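Local coordinates for protein putative phosphomethylpyrimidine kinase (Bacteroides thetaiotaomicron, PDB 3MBH) that binds pyridoxal and probably phosphorylates it at the expense of ATP, as a pyridoxal kinase of the ribokinase clan, at residues Thr50-Phe55 / Asn266-Leu271; Val13-Gly18 / Ala44-His49; Gly224-Ser229 / Thr249-Gln254. One frame throughout, in Å; residues are numbered along the deposited sequence.

Contact 1 (Thr50-Phe55 / Asn266-Leu271); sequences TQYPGF and NREGIL. With PXL (3-hydroxy-5-(hydroxymethyl)-2-methylisonicotinaldehyde), chain G.
Tyr52 and Arg267 make the tightly packed part of this contact, between the loop after strand 44-46 and the 3-10 turn at 266-268. Arg267 CB lies over one face of the phenol ring, 4.2 Å from its centroid, in a CH-pi contact. A bend at chi3 (-54°) folds the rest of the arginine back along the ring, and Tyr52 CE1 comes over one face of the guanidinium, 3.7 Å from Arg267 NE, with the two planes 45° apart. Pro53 CD touches Arg267 NH1 in van der Waals contact at 3.6 Å.

The polar side is looser and relies on water. One water accepts from Tyr52 OH (2.6 Å) and donates to Glu268 OE2; another donates to Gln51 O and is only weakly bonded by Arg267 NH1. Arg267 NH2 has its salt bridge with Asp265. Replacing Tyr52 by alanine would probably leave the arginine's CB and guanidinium without the face they pack on, and the water at Glu268 without its phenol donor.

Thr50 N donates to O3 of pyridoxal (2.8 Å) and Gln51 NE2 to its aldehyde O4A (3.1 Å). The loop thus spends direct hydrogen bonds on the ligand, whereas its join to the 3-10 turn rests on the Tyr52 ring and bridging water.

Contact 2 (Val13-Gly18 / Ala44-His49); sequences VHDLSG and AVLSNH. With PXL (3-hydroxy-5-(hydroxymethyl)-2-methylisonicotinaldehyde), chain G.
Two parallel neighbours in the central sheet of this ribokinase-clan fold, strands 9-17 and 44-46, meet where their C-terminal ends line part of the pyridoxal pocket. Leu16 N donates to Ala44 O (3.0 Å, 175°), Leu46 N returns a bond to Leu16 O (2.9 Å), and Gly18 N closes the pairing on Leu46 O. The CA of Ser17 also approaches Leu46 O, at 3.3 Å.

Ser17 and Leu46 put their side chains on the ligand's face of the sheet, where Leu46 CD2 and Ser17 OG both come up to the ligand's methyl C2A, the former at 3.6 Å. Asp15 CG stands between its backbone N and carbonyl carbon (chi1 72°), which carries OD1 to within 2.6 Å of the pyridine N1. Its other oxygen, OD2, is met nearly along the C-O axis by Ser17 OG (2.9 Å) and is also bonded by Ser23 OG, so two hydroxyls help fix the carboxylate's rotation. His49 CB flanks the ligand's O3 at 3.5 Å.

On the other face, Leu16 packs on Leu24 of helix 24-33, and both Leu16 and Val45 reach Pro42 of the second subunit. Strand 57-59 continues the sheet antiparallel beyond strand 44-46, with Phe57 touching Ala44 and Leu46.

Contact 3 (Gly224-Ser229 / Thr249-Gln254); sequences GDTFTS and TQFILQ. With PXL (3-hydroxy-5-(hydroxymethyl)-2-methylisonicotinaldehyde), chain G.
Thr226 and Phe227 of helix 223-236 pack against Thr249, Phe251 and Ile252 of helix 241-257, two helices running in roughly opposed directions whose short segments approach to 9.5 Å with 142° between them. The contact is apolar and buried. Thr226 keeps its methyl CG2 opposite the backbone N while OG1 lies beside that N (chi1 -66°), and the methyl is thereby aimed at the other helix. There it meets the edge of the Phe251 ring, near the ring plane, at 3.6 Å from CD2, the two side chains crossing at about a right angle. The same methyl touches Ile252 CG1 at 3.8 Å and so sits between the two residues.

Ile252 reaches back with an extended outer arm that brings CD1 to 3.6 Å from Phe227 CB and to the edge of the Phe227 ring. That ring swings out with CG trans to the backbone N (chi1 179°) and runs alongside Thr249, whose CG2 is 4.1 Å from Phe227 CE1. Thr249 turns its hydroxyl back to its own helix, where OG1 bonds Leu245 O, leaving the methyl for the ring.

Asp225 takes no part in this interface and reaches the pocket, where its OD2 accepts a hydrogen bond from OP4 of pyridoxal (2.6 Å); Ser23 N also bonds OD2. One turn on, Ser229 N and Ser229 OG grip Asp225 O from opposite faces of its plane. An aspartate near the N-terminus of a helix, directed at the substrate hydroxyl, is typical of ribokinase-clan kinases; in relatives the equivalent aspartate is the proposed catalytic base, and the placement here is consistent with that role.

The three contacts surround one pyridoxal and meet it at different points: contact 2 mainly at the pyridine nitrogen and methyl, contact 1 at O3 and the aldehyde, contact 3 at the hydroxymethyl group. Contacts 1 and 2, with centres 12 Å apart, are joined directly: His49 NE2 lies 2.8 Å from Arg267 O, and Asn48 ND2 the same distance from Gly54 O, both probable hydrogen bonds. Contact 3 is nested in the loop closed by contact 1 and touches it through Ile270 CD1, 3.7 Å from Thr226 OG1. Contacts 2 and 3 do not touch, their centres about 19 Å apart, and the ligand spans them. Contacts 1 and 2 also border the second subunit.

Contact 1 (Thr50-Phe55 / Asn266-Leu271)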
loop_
_atom_site.group_PDB
_atom_site.type_symbol
_atom_site.label_atom_id
_atom_site.label_comp_id
_atom_site.label_asym_id
_atom_site.label_seq_id
_atom_site.Cartn_x
_atom_site.Cartn_y
_atom_site.Cartn_z
ATOM N N THR A 50 -21.919 -23.080 -17.260
ATOM C CA THR A 50 -22.826 -23.608 -18.300
ATOM C C THR A 50 -22.886 -22.804 -19.608
ATOM O O THR A 50 -23.693 -23.103 -20.489
ATOM C CB THR A 50 -24.242 -23.767 -17.725
ATOM O OG1 THR A 50 -24.757 -22.482 -17.359
ATOM C CG2 THR A 50 -24.233 -24.692 -16.516
ATOM N N GLN A 51 -22.037 -21.797 -19.765
ATOM C CA GLN A 51 -21.904 -21.096 -21.046
ATOM C C GLN A 51 -20.763 -21.667 -21.916
ATOM O O GLN A 51 -20.529 -21.243 -23.029
ATOM C CB GLN A 51 -21.774 -19.602 -20.833
ATOM C CG GLN A 51 -22.966 -18.982 -20.060
ATOM C CD GLN A 51 -22.941 -17.464 -20.026
ATOM O OE1 GLN A 51 -22.941 -16.828 -21.083
ATOM N NE2 GLN A 51 -22.986 -16.865 -18.820
ATOM N N TYR A 52 -20.031 -22.639 -21.397
ATOM C CA TYR A 52 -19.227 -23.492 -22.254
ATOM C C TYR A 52 -20.146 -24.501 -22.993
ATOM O O TYR A 52 -21.296 -24.781 -22.575
ATOM C CB TYR A 52 -18.155 -24.225 -21.410
ATOM C CG TYR A 52 -16.917 -23.403 -21.052
ATOM C CD1 TYR A 52 -15.915 -23.198 -21.973
ATOM C CD2 TYR A 52 -16.764 -22.857 -19.795
ATOM C CE1 TYR A 52 -14.786 -22.480 -21.654
ATOM C CE2 TYR A 52 -15.647 -22.117 -19.462
ATOM C CZ TYR A 52 -14.658 -21.940 -20.385
ATOM O OH TYR A 52 -13.566 -21.230 -20.050
ATOM N N PRO A 53 -19.642 -25.097 -24.081
ATOM C CA PRO A 53 -20.530 -26.026 -24.791
ATOM C C PRO A 53 -20.999 -27.219 -23.929
ATOM O O PRO A 53 -22.104 -27.708 -24.106
ATOM C CB PRO A 53 -19.701 -26.492 -25.986
ATOM C CG PRO A 53 -18.533 -25.526 -26.073
ATOM C CD PRO A 53 -18.351 -24.877 -24.757
ATOM N N GLY A 54 -20.213 -27.657 -22.964
ATOM C CA GLY A 54 -20.607 -28.803 -22.170
ATOM C C GLY A 54 -20.078 -28.592 -20.747
ATOM O O GLY A 54 -19.252 -27.691 -20.486
ATOM N N PHE A 55 -20.575 -29.409 -19.838
ATOM C CA PHE A 55 -20.147 -29.350 -18.477
ATOM C C PHE A 55 -20.609 -30.606 -17.762
ATOM O O PHE A 55 -21.628 -31.161 -18.121
ATOM C CB PHE A 55 -20.741 -28.104 -17.770
ATOM C CG PHE A 55 -22.233 -27.959 -17.954
ATOM C CD1 PHE A 55 -22.754 -27.275 -19.058
ATOM C CD2 PHE A 55 -23.094 -28.475 -17.037
ATOM C CE1 PHE A 55 -24.136 -27.131 -19.205
ATOM C CE2 PHE A 55 -24.471 -28.338 -17.191
ATOM C CZ PHE A 55 -24.988 -27.714 -18.291
ATOM N N ASN A 266 -12.866 -15.032 -23.598
ATOM C CA ASN A 266 -13.745 -14.311 -22.698
ATOM C C ASN A 266 -14.620 -15.216 -21.857
ATOM O O ASN A 266 -15.126 -14.784 -20.841
ATOM C CB ASN A 266 -14.651 -13.342 -23.441
ATOM C CG ASN A 266 -13.914 -12.204 -24.088
ATOM O OD1 ASN A 266 -12.714 -11.998 -23.910
ATOM N ND2 ASN A 266 -14.659 -11.424 -24.856
ATOM N N ARG A 267 -14.773 -16.476 -22.236
ATOM C CA ARG A 267 -15.531 -17.375 -21.373
ATOM C C ARG A 267 -14.802 -17.629 -20.034
ATOM O O ARG A 267 -15.414 -18.080 -19.067
ATOM C CB ARG A 267 -15.835 -18.690 -22.073
ATOM C CG ARG A 267 -16.734 -18.520 -23.329
ATOM C CD ARG A 267 -16.749 -19.812 -24.177
ATOM N NE ARG A 267 -15.427 -20.259 -24.520
ATOM C CZ ARG A 267 -15.158 -21.376 -25.205
ATOM N NH1 ARG A 267 -16.123 -22.190 -25.596
ATOM N NH2 ARG A 267 -13.902 -21.705 -25.434
ATOM N N GLU A 268 -13.506 -17.343 -19.961
ATOM C CA GLU A 268 -12.737 -17.567 -18.706
ATOM C C GLU A 268 -13.074 -16.511 -17.674
ATOM O O GLU A 268 -12.713 -16.657 -16.500
ATOM C CB GLU A 268 -11.239 -17.665 -18.984
ATOM C CG GLU A 268 -10.895 -18.941 -19.722
ATOM C CD GLU A 268 -9.445 -19.117 -20.045
ATOM O OE1 GLU A 268 -8.619 -18.403 -19.454
ATOM O OE2 GLU A 268 -9.118 -19.984 -20.888
ATOM N N GLY A 269 -13.756 -15.434 -18.093
ATOM C CA GLY A 269 -14.143 -14.384 -17.180
ATOM C C GLY A 269 -13.210 -13.196 -17.135
ATOM O O GLY A 269 -12.183 -13.139 -17.848
ATOM N N ILE A 270 -13.557 -12.258 -16.279
ATOM C CA ILE A 270 -12.631 -11.167 -15.927
ATOM C C ILE A 270 -11.341 -11.679 -15.322
ATOM O O ILE A 270 -11.305 -12.814 -14.803
ATOM C CB ILE A 270 -13.312 -10.096 -15.046
ATOM C CG1 ILE A 270 -13.615 -10.619 -13.639
ATOM C CG2 ILE A 270 -14.564 -9.650 -15.766
ATOM C CD1 ILE A 270 -13.824 -9.544 -12.566
ATOM N N LEU A 271 -10.251 -10.925 -15.465
ATOM C CA LEU A 271 -9.001 -11.359 -14.853
ATOM C C LEU A 271 -8.940 -10.966 -13.375
ATOM O O LEU A 271 -8.185 -10.063 -12.973
ATOM C CB LEU A 271 -7.784 -10.869 -15.589
ATOM C CG LEU A 271 -7.277 -11.688 -16.743
ATOM C CD1 LEU A 271 -5.965 -11.057 -17.191
ATOM C CD2 LEU A 271 -7.105 -13.182 -16.437
HETATM O OP4 PXL G . -23.865 -16.602 -11.815
HETATM C C5A PXL G . -23.533 -17.053 -13.119
HETATM C C5 PXL G . -23.335 -18.572 -13.079
HETATM C C6 PXL G . -23.121 -19.321 -11.940
HETATM N N1 PXL G . -22.986 -20.647 -11.980
HETATM C C2 PXL G . -22.985 -21.416 -13.088
HETATM C C3 PXL G . -23.186 -20.728 -14.371
HETATM C C4 PXL G . -23.392 -19.261 -14.335
HETATM C C4A PXL G . -23.548 -18.425 -15.523
HETATM O O4A PXL G . -23.246 -18.991 -16.525
HETATM O O3 PXL G . -23.262 -21.351 -15.558
HETATM C C2A PXL G . -22.753 -22.905 -12.890
HETATM O O HOH W 1 -19.529 -21.694 -25.517
HETATM O O HOH W 2 -11.534 -21.509 -21.713
#

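Contact 2 (Val13-Gly18 / Ala44-His49)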
loop_
_atom_site.group_PDB
_atom_site.type_symbol
_atom_site.label_atom_id
_atom_site.label_comp_id
_atom_site.label_asym_id
_atom_site.label_seq_id
_atom_site.Cartn_x
_atom_site.Cartn_y
_atom_site.Cartn_z
ATOM N N VAL A 13 -24.517 -19.299 -0.873
ATOM C CA VAL A 13 -25.371 -20.341 -1.481
ATOM C C VAL A 13 -25.237 -20.248 -3.034
ATOM O O VAL A 13 -26.018 -19.592 -3.700
ATOM C CB VAL A 13 -26.854 -20.236 -1.001
ATOM C CG1 VAL A 13 -27.629 -21.499 -1.448
ATOM C CG2 VAL A 13 -26.915 -19.988 0.558
ATOM N N HIS A 14 -24.190 -20.896 -3.541
ATOM C CA HIS A 14 -23.790 -20.837 -4.903
ATOM C C HIS A 14 -23.187 -22.185 -5.246
ATOM O O HIS A 14 -22.819 -22.954 -4.356
ATOM C CB HIS A 14 -22.693 -19.785 -5.133
ATOM C CG HIS A 14 -23.100 -18.376 -4.824
ATOM N ND1 HIS A 14 -23.410 -17.471 -5.812
ATOM C CD2 HIS A 14 -23.145 -17.690 -3.658
ATOM C CE1 HIS A 14 -23.720 -16.306 -5.266
ATOM N NE2 HIS A 14 -23.572 -16.406 -3.955
ATOM N N ASP A 15 -23.071 -22.452 -6.537
ATOM C CA ASP A 15 -22.375 -23.605 -7.017
ATOM C C ASP A 15 -20.830 -23.490 -6.956
ATOM O O ASP A 15 -20.246 -22.405 -6.798
ATOM C CB ASP A 15 -22.842 -23.898 -8.421
ATOM C CG ASP A 15 -22.323 -22.884 -9.408
ATOM O OD1 ASP A 15 -23.034 -21.847 -9.640
ATOM O OD2 ASP A 15 -21.154 -23.072 -9.863
ATOM N N LEU A 16 -20.167 -24.652 -7.054
ATOM C CA LEU A 16 -18.718 -24.753 -7.192
ATOM C C LEU A 16 -18.434 -25.259 -8.583
ATOM O O LEU A 16 -18.776 -26.401 -8.910
ATOM C CB LEU A 16 -18.111 -25.690 -6.172
ATOM C CG LEU A 16 -16.548 -25.727 -6.074
ATOM C CD1 LEU A 16 -16.006 -24.429 -5.431
ATOM C CD2 LEU A 16 -16.046 -26.913 -5.313
ATOM N N SER A 17 -17.839 -24.371 -9.385
ATOM C CA SER A 17 -17.419 -24.647 -10.714
ATOM C C SER A 17 -15.883 -24.632 -10.832
ATOM O O SER A 17 -15.236 -23.679 -10.469
ATOM C CB SER A 17 -17.983 -23.614 -11.698
ATOM O OG SER A 17 -19.325 -23.868 -11.989
ATOM N N GLY A 18 -15.336 -25.680 -11.434
ATOM C CA GLY A 18 -13.920 -25.809 -11.635
ATOM C C GLY A 18 -13.275 -24.739 -12.498
ATOM O O GLY A 18 -12.275 -24.173 -12.103
ATOM N N ALA A 44 -24.391 -27.121 -6.218
ATOM C CA ALA A 44 -24.064 -28.010 -7.327
ATOM C C ALA A 44 -22.554 -28.040 -7.468
ATOM O O ALA A 44 -21.888 -27.112 -7.040
ATOM C CB ALA A 44 -24.688 -27.548 -8.661
ATOM N N VAL A 45 -22.049 -29.090 -8.097
ATOM C CA VAL A 45 -20.660 -29.187 -8.536
ATOM C C VAL A 45 -20.572 -29.308 -10.047
ATOM O O VAL A 45 -21.215 -30.168 -10.639
ATOM C CB VAL A 45 -19.951 -30.339 -7.856
ATOM C CG1 VAL A 45 -18.524 -30.562 -8.463
ATOM C CG2 VAL A 45 -19.815 -29.964 -6.390
ATOM N N LEU A 46 -19.806 -28.428 -10.666
ATOM C CA LEU A 46 -19.611 -28.465 -12.108
ATOM C C LEU A 46 -18.129 -28.383 -12.465
ATOM O O LEU A 46 -17.364 -27.717 -11.783
ATOM C CB LEU A 46 -20.376 -27.300 -12.797
ATOM C CG LEU A 46 -21.912 -27.131 -12.585
ATOM C CD1 LEU A 46 -22.265 -26.384 -11.279
ATOM C CD2 LEU A 46 -22.532 -26.343 -13.772
ATOM N N SER A 47 -17.754 -28.969 -13.603
ATOM C CA SER A 47 -16.419 -28.861 -14.157
ATOM C C SER A 47 -16.087 -27.410 -14.572
ATOM O O SER A 47 -14.903 -26.974 -14.553
ATOM C CB SER A 47 -16.307 -29.778 -15.383
ATOM O OG SER A 47 -17.234 -29.447 -16.420
ATOM N N ASN A 48 -17.137 -26.693 -14.969
ATOM C CA ASN A 48 -17.035 -25.364 -15.534
ATOM C C ASN A 48 -18.425 -24.765 -15.681
ATOM O O ASN A 48 -19.417 -25.499 -15.643
ATOM C CB ASN A 48 -16.347 -25.416 -16.900
ATOM C CG ASN A 48 -16.944 -26.448 -17.854
ATOM O OD1 ASN A 48 -16.404 -27.558 -18.015
ATOM N ND2 ASN A 48 -18.018 -26.076 -18.547
ATOM N N HIS A 49 -18.512 -23.462 -15.948
ATOM C CA HIS A 49 -19.835 -22.844 -16.029
ATOM C C HIS A 49 -20.607 -23.348 -17.255
ATOM O O HIS A 49 -20.038 -23.988 -18.171
ATOM C CB HIS A 49 -19.772 -21.294 -15.952
ATOM C CG HIS A 49 -19.030 -20.650 -17.086
ATOM N ND1 HIS A 49 -19.405 -20.789 -18.403
ATOM C CD2 HIS A 49 -17.926 -19.877 -17.088
ATOM C CE1 HIS A 49 -18.559 -20.111 -19.164
ATOM N NE2 HIS A 49 -17.643 -19.560 -18.390
HETATM O OP4 PXL G . -23.865 -16.602 -11.815
HETATM C C5A PXL G . -23.533 -17.053 -13.119
HETATM C C5 PXL G . -23.335 -18.572 -13.079
HETATM C C6 PXL G . -23.121 -19.321 -11.940
HETATM N N1 PXL G . -22.986 -20.647 -11.980
HETATM C C2 PXL G . -22.985 -21.416 -13.088
HETATM C C3 PXL G . -23.186 -20.728 -14.371
HETATM C C4 PXL G . -23.392 -19.261 -14.335
HETATM C C4A PXL G . -23.548 -18.425 -15.523
HETATM O O4A PXL G . -23.246 -18.991 -16.525
HETATM O O3 PXL G . -23.262 -21.351 -15.558
HETATM C C2A PXL G . -22.753 -22.905 -12.890
#

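Contact 3 (Gly224-Ser229 / Thr249-Gln254)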
loop_
_atom_site.group_PDB
_atom_site.type_symbol
_atom_site.label_atom_id
_atom_site.label_comp_id
_atom_site.label_asym_id
_atom_site.label_seq_id
_atom_site.Cartn_x
_atom_site.Cartn_y
_atom_site.Cartn_z
ATOM N N GLY A 224 -21.910 -11.023 -13.112
ATOM C CA GLY A 224 -22.951 -10.807 -12.105
ATOM C C GLY A 224 -22.538 -11.288 -10.704
ATOM O O GLY A 224 -22.888 -10.684 -9.709
ATOM N N ASP A 225 -21.778 -12.382 -10.645
ATOM C CA ASP A 225 -21.257 -12.859 -9.408
ATOM C C ASP A 225 -20.184 -11.918 -8.865
ATOM O O ASP A 225 -20.144 -11.647 -7.659
ATOM C CB ASP A 225 -20.728 -14.293 -9.533
ATOM C CG ASP A 225 -21.793 -15.278 -10.008
ATOM O OD1 ASP A 225 -22.963 -15.248 -9.518
ATOM O OD2 ASP A 225 -21.438 -16.072 -10.912
ATOM N N THR A 226 -19.346 -11.376 -9.732
ATOM C CA THR A 226 -18.338 -10.401 -9.287
ATOM C C THR A 226 -19.037 -9.135 -8.813
ATOM O O THR A 226 -18.741 -8.619 -7.732
ATOM C CB THR A 226 -17.365 -10.035 -10.412
ATOM O OG1 THR A 226 -16.605 -11.178 -10.737
ATOM C CG2 THR A 226 -16.426 -8.894 -9.997
ATOM N N PHE A 227 -19.983 -8.655 -9.605
ATOM C CA PHE A 227 -20.767 -7.484 -9.242
ATOM C C PHE A 227 -21.456 -7.596 -7.860
ATOM O O PHE A 227 -21.349 -6.716 -7.017
ATOM C CB PHE A 227 -21.831 -7.191 -10.315
ATOM C CG PHE A 227 -22.693 -5.998 -9.996
ATOM C CD1 PHE A 227 -22.293 -4.735 -10.343
ATOM C CD2 PHE A 227 -23.902 -6.150 -9.317
ATOM C CE1 PHE A 227 -23.079 -3.622 -10.005
ATOM C CE2 PHE A 227 -24.702 -5.038 -8.974
ATOM C CZ PHE A 227 -24.294 -3.791 -9.330
ATOM N N THR A 228 -22.165 -8.696 -7.664
ATOM C CA THR A 228 -22.957 -8.902 -6.454
ATOM C C THR A 228 -22.066 -9.142 -5.255
ATOM O O THR A 228 -22.379 -8.638 -4.164
ATOM C CB THR A 228 -24.087 -9.985 -6.659
ATOM O OG1 THR A 228 -24.863 -9.594 -7.806
ATOM C CG2 THR A 228 -24.988 -10.128 -5.374
ATOM N N SER A 229 -20.919 -9.811 -5.463
ATOM C CA SER A 229 -19.940 -10.035 -4.390
ATOM C C SER A 229 -19.372 -8.672 -3.893
ATOM O O SER A 229 -19.305 -8.418 -2.665
ATOM C CB SER A 229 -18.775 -10.917 -4.875
ATOM O OG SER A 229 -19.157 -12.267 -5.038
ATOM N N THR A 249 -18.785 -1.514 -10.215
ATOM C CA THR A 249 -18.602 -1.264 -11.629
ATOM C C THR A 249 -17.127 -0.973 -11.987
ATOM O O THR A 249 -16.636 -1.428 -13.019
ATOM C CB THR A 249 -19.569 -0.170 -12.135
ATOM O OG1 THR A 249 -19.478 1.020 -11.332
ATOM C CG2 THR A 249 -21.057 -0.717 -12.121
ATOM N N GLN A 250 -16.414 -0.234 -11.131
ATOM C CA GLN A 250 -15.024 0.084 -11.401
ATOM C C GLN A 250 -14.128 -1.142 -11.310
ATOM O O GLN A 250 -13.237 -1.301 -12.121
ATOM C CB GLN A 250 -14.563 1.252 -10.525
ATOM C CG GLN A 250 -15.333 2.523 -11.040
ATOM C CD GLN A 250 -14.993 3.782 -10.295
ATOM O OE1 GLN A 250 -13.824 3.979 -9.923
ATOM N NE2 GLN A 250 -16.009 4.644 -10.052
ATOM N N PHE A 251 -14.427 -2.034 -10.378
ATOM C CA PHE A 251 -13.672 -3.272 -10.215
ATOM C C PHE A 251 -13.839 -4.117 -11.447
ATOM O O PHE A 251 -12.861 -4.575 -11.995
ATOM C CB PHE A 251 -14.129 -4.048 -8.983
ATOM C CG PHE A 251 -13.338 -5.271 -8.700
ATOM C CD1 PHE A 251 -12.017 -5.173 -8.279
ATOM C CD2 PHE A 251 -13.905 -6.536 -8.843
ATOM C CE1 PHE A 251 -11.270 -6.338 -8.002
ATOM C CE2 PHE A 251 -13.197 -7.670 -8.541
ATOM C CZ PHE A 251 -11.864 -7.575 -8.131
ATOM N N ILE A 252 -15.067 -4.273 -11.909
ATOM C CA ILE A 252 -15.350 -5.053 -13.113
ATOM C C ILE A 252 -14.688 -4.443 -14.356
ATOM O O ILE A 252 -14.173 -5.177 -15.178
ATOM C CB ILE A 252 -16.878 -5.206 -13.368
ATOM C CG1 ILE A 252 -17.496 -6.080 -12.277
ATOM C CG2 ILE A 252 -17.149 -5.811 -14.770
ATOM C CD1 ILE A 252 -19.020 -5.946 -12.208
ATOM N N LEU A 253 -14.718 -3.129 -14.480
ATOM C CA LEU A 253 -14.076 -2.459 -15.616
ATOM C C LEU A 253 -12.599 -2.777 -15.679
ATOM O O LEU A 253 -12.080 -3.100 -16.729
ATOM C CB LEU A 253 -14.276 -0.937 -15.590
ATOM C CG LEU A 253 -13.697 -0.103 -16.739
ATOM C CD1 LEU A 253 -14.146 -0.638 -18.127
ATOM C CD2 LEU A 253 -14.118 1.408 -16.571
ATOM N N GLN A 254 -11.960 -2.732 -14.525
ATOM C CA GLN A 254 -10.544 -3.064 -14.390
ATOM C C GLN A 254 -10.263 -4.485 -14.753
ATOM O O GLN A 254 -9.313 -4.747 -15.459
ATOM C CB GLN A 254 -10.058 -2.790 -12.963
ATOM C CG GLN A 254 -10.075 -1.390 -12.651
ATOM C CD GLN A 254 -9.552 -1.138 -11.298
ATOM O OE1 GLN A 254 -8.341 -0.939 -11.159
ATOM N NE2 GLN A 254 -10.419 -1.223 -10.267
HETATM O OP4 PXL G . -23.865 -16.602 -11.815
HETATM C C5A PXL G . -23.533 -17.053 -13.119
HETATM C C5 PXL G . -23.335 -18.572 -13.079
HETATM C C6 PXL G . -23.121 -19.321 -11.940
HETATM N N1 PXL G . -22.986 -20.647 -11.980
HETATM C C2 PXL G . -22.985 -21.416 -13.088
HETATM C C3 PXL G . -23.186 -20.728 -14.371
HETATM C C4 PXL G . -23.392 -19.261 -14.335
HETATM C C4A PXL G . -23.548 -18.425 -15.523
HETATM O O4A PXL G . -23.246 -18.991 -16.525
HETATM O O3 PXL G . -23.262 -21.351 -15.558
HETATM C C2A PXL G . -22.753 -22.905 -12.890
#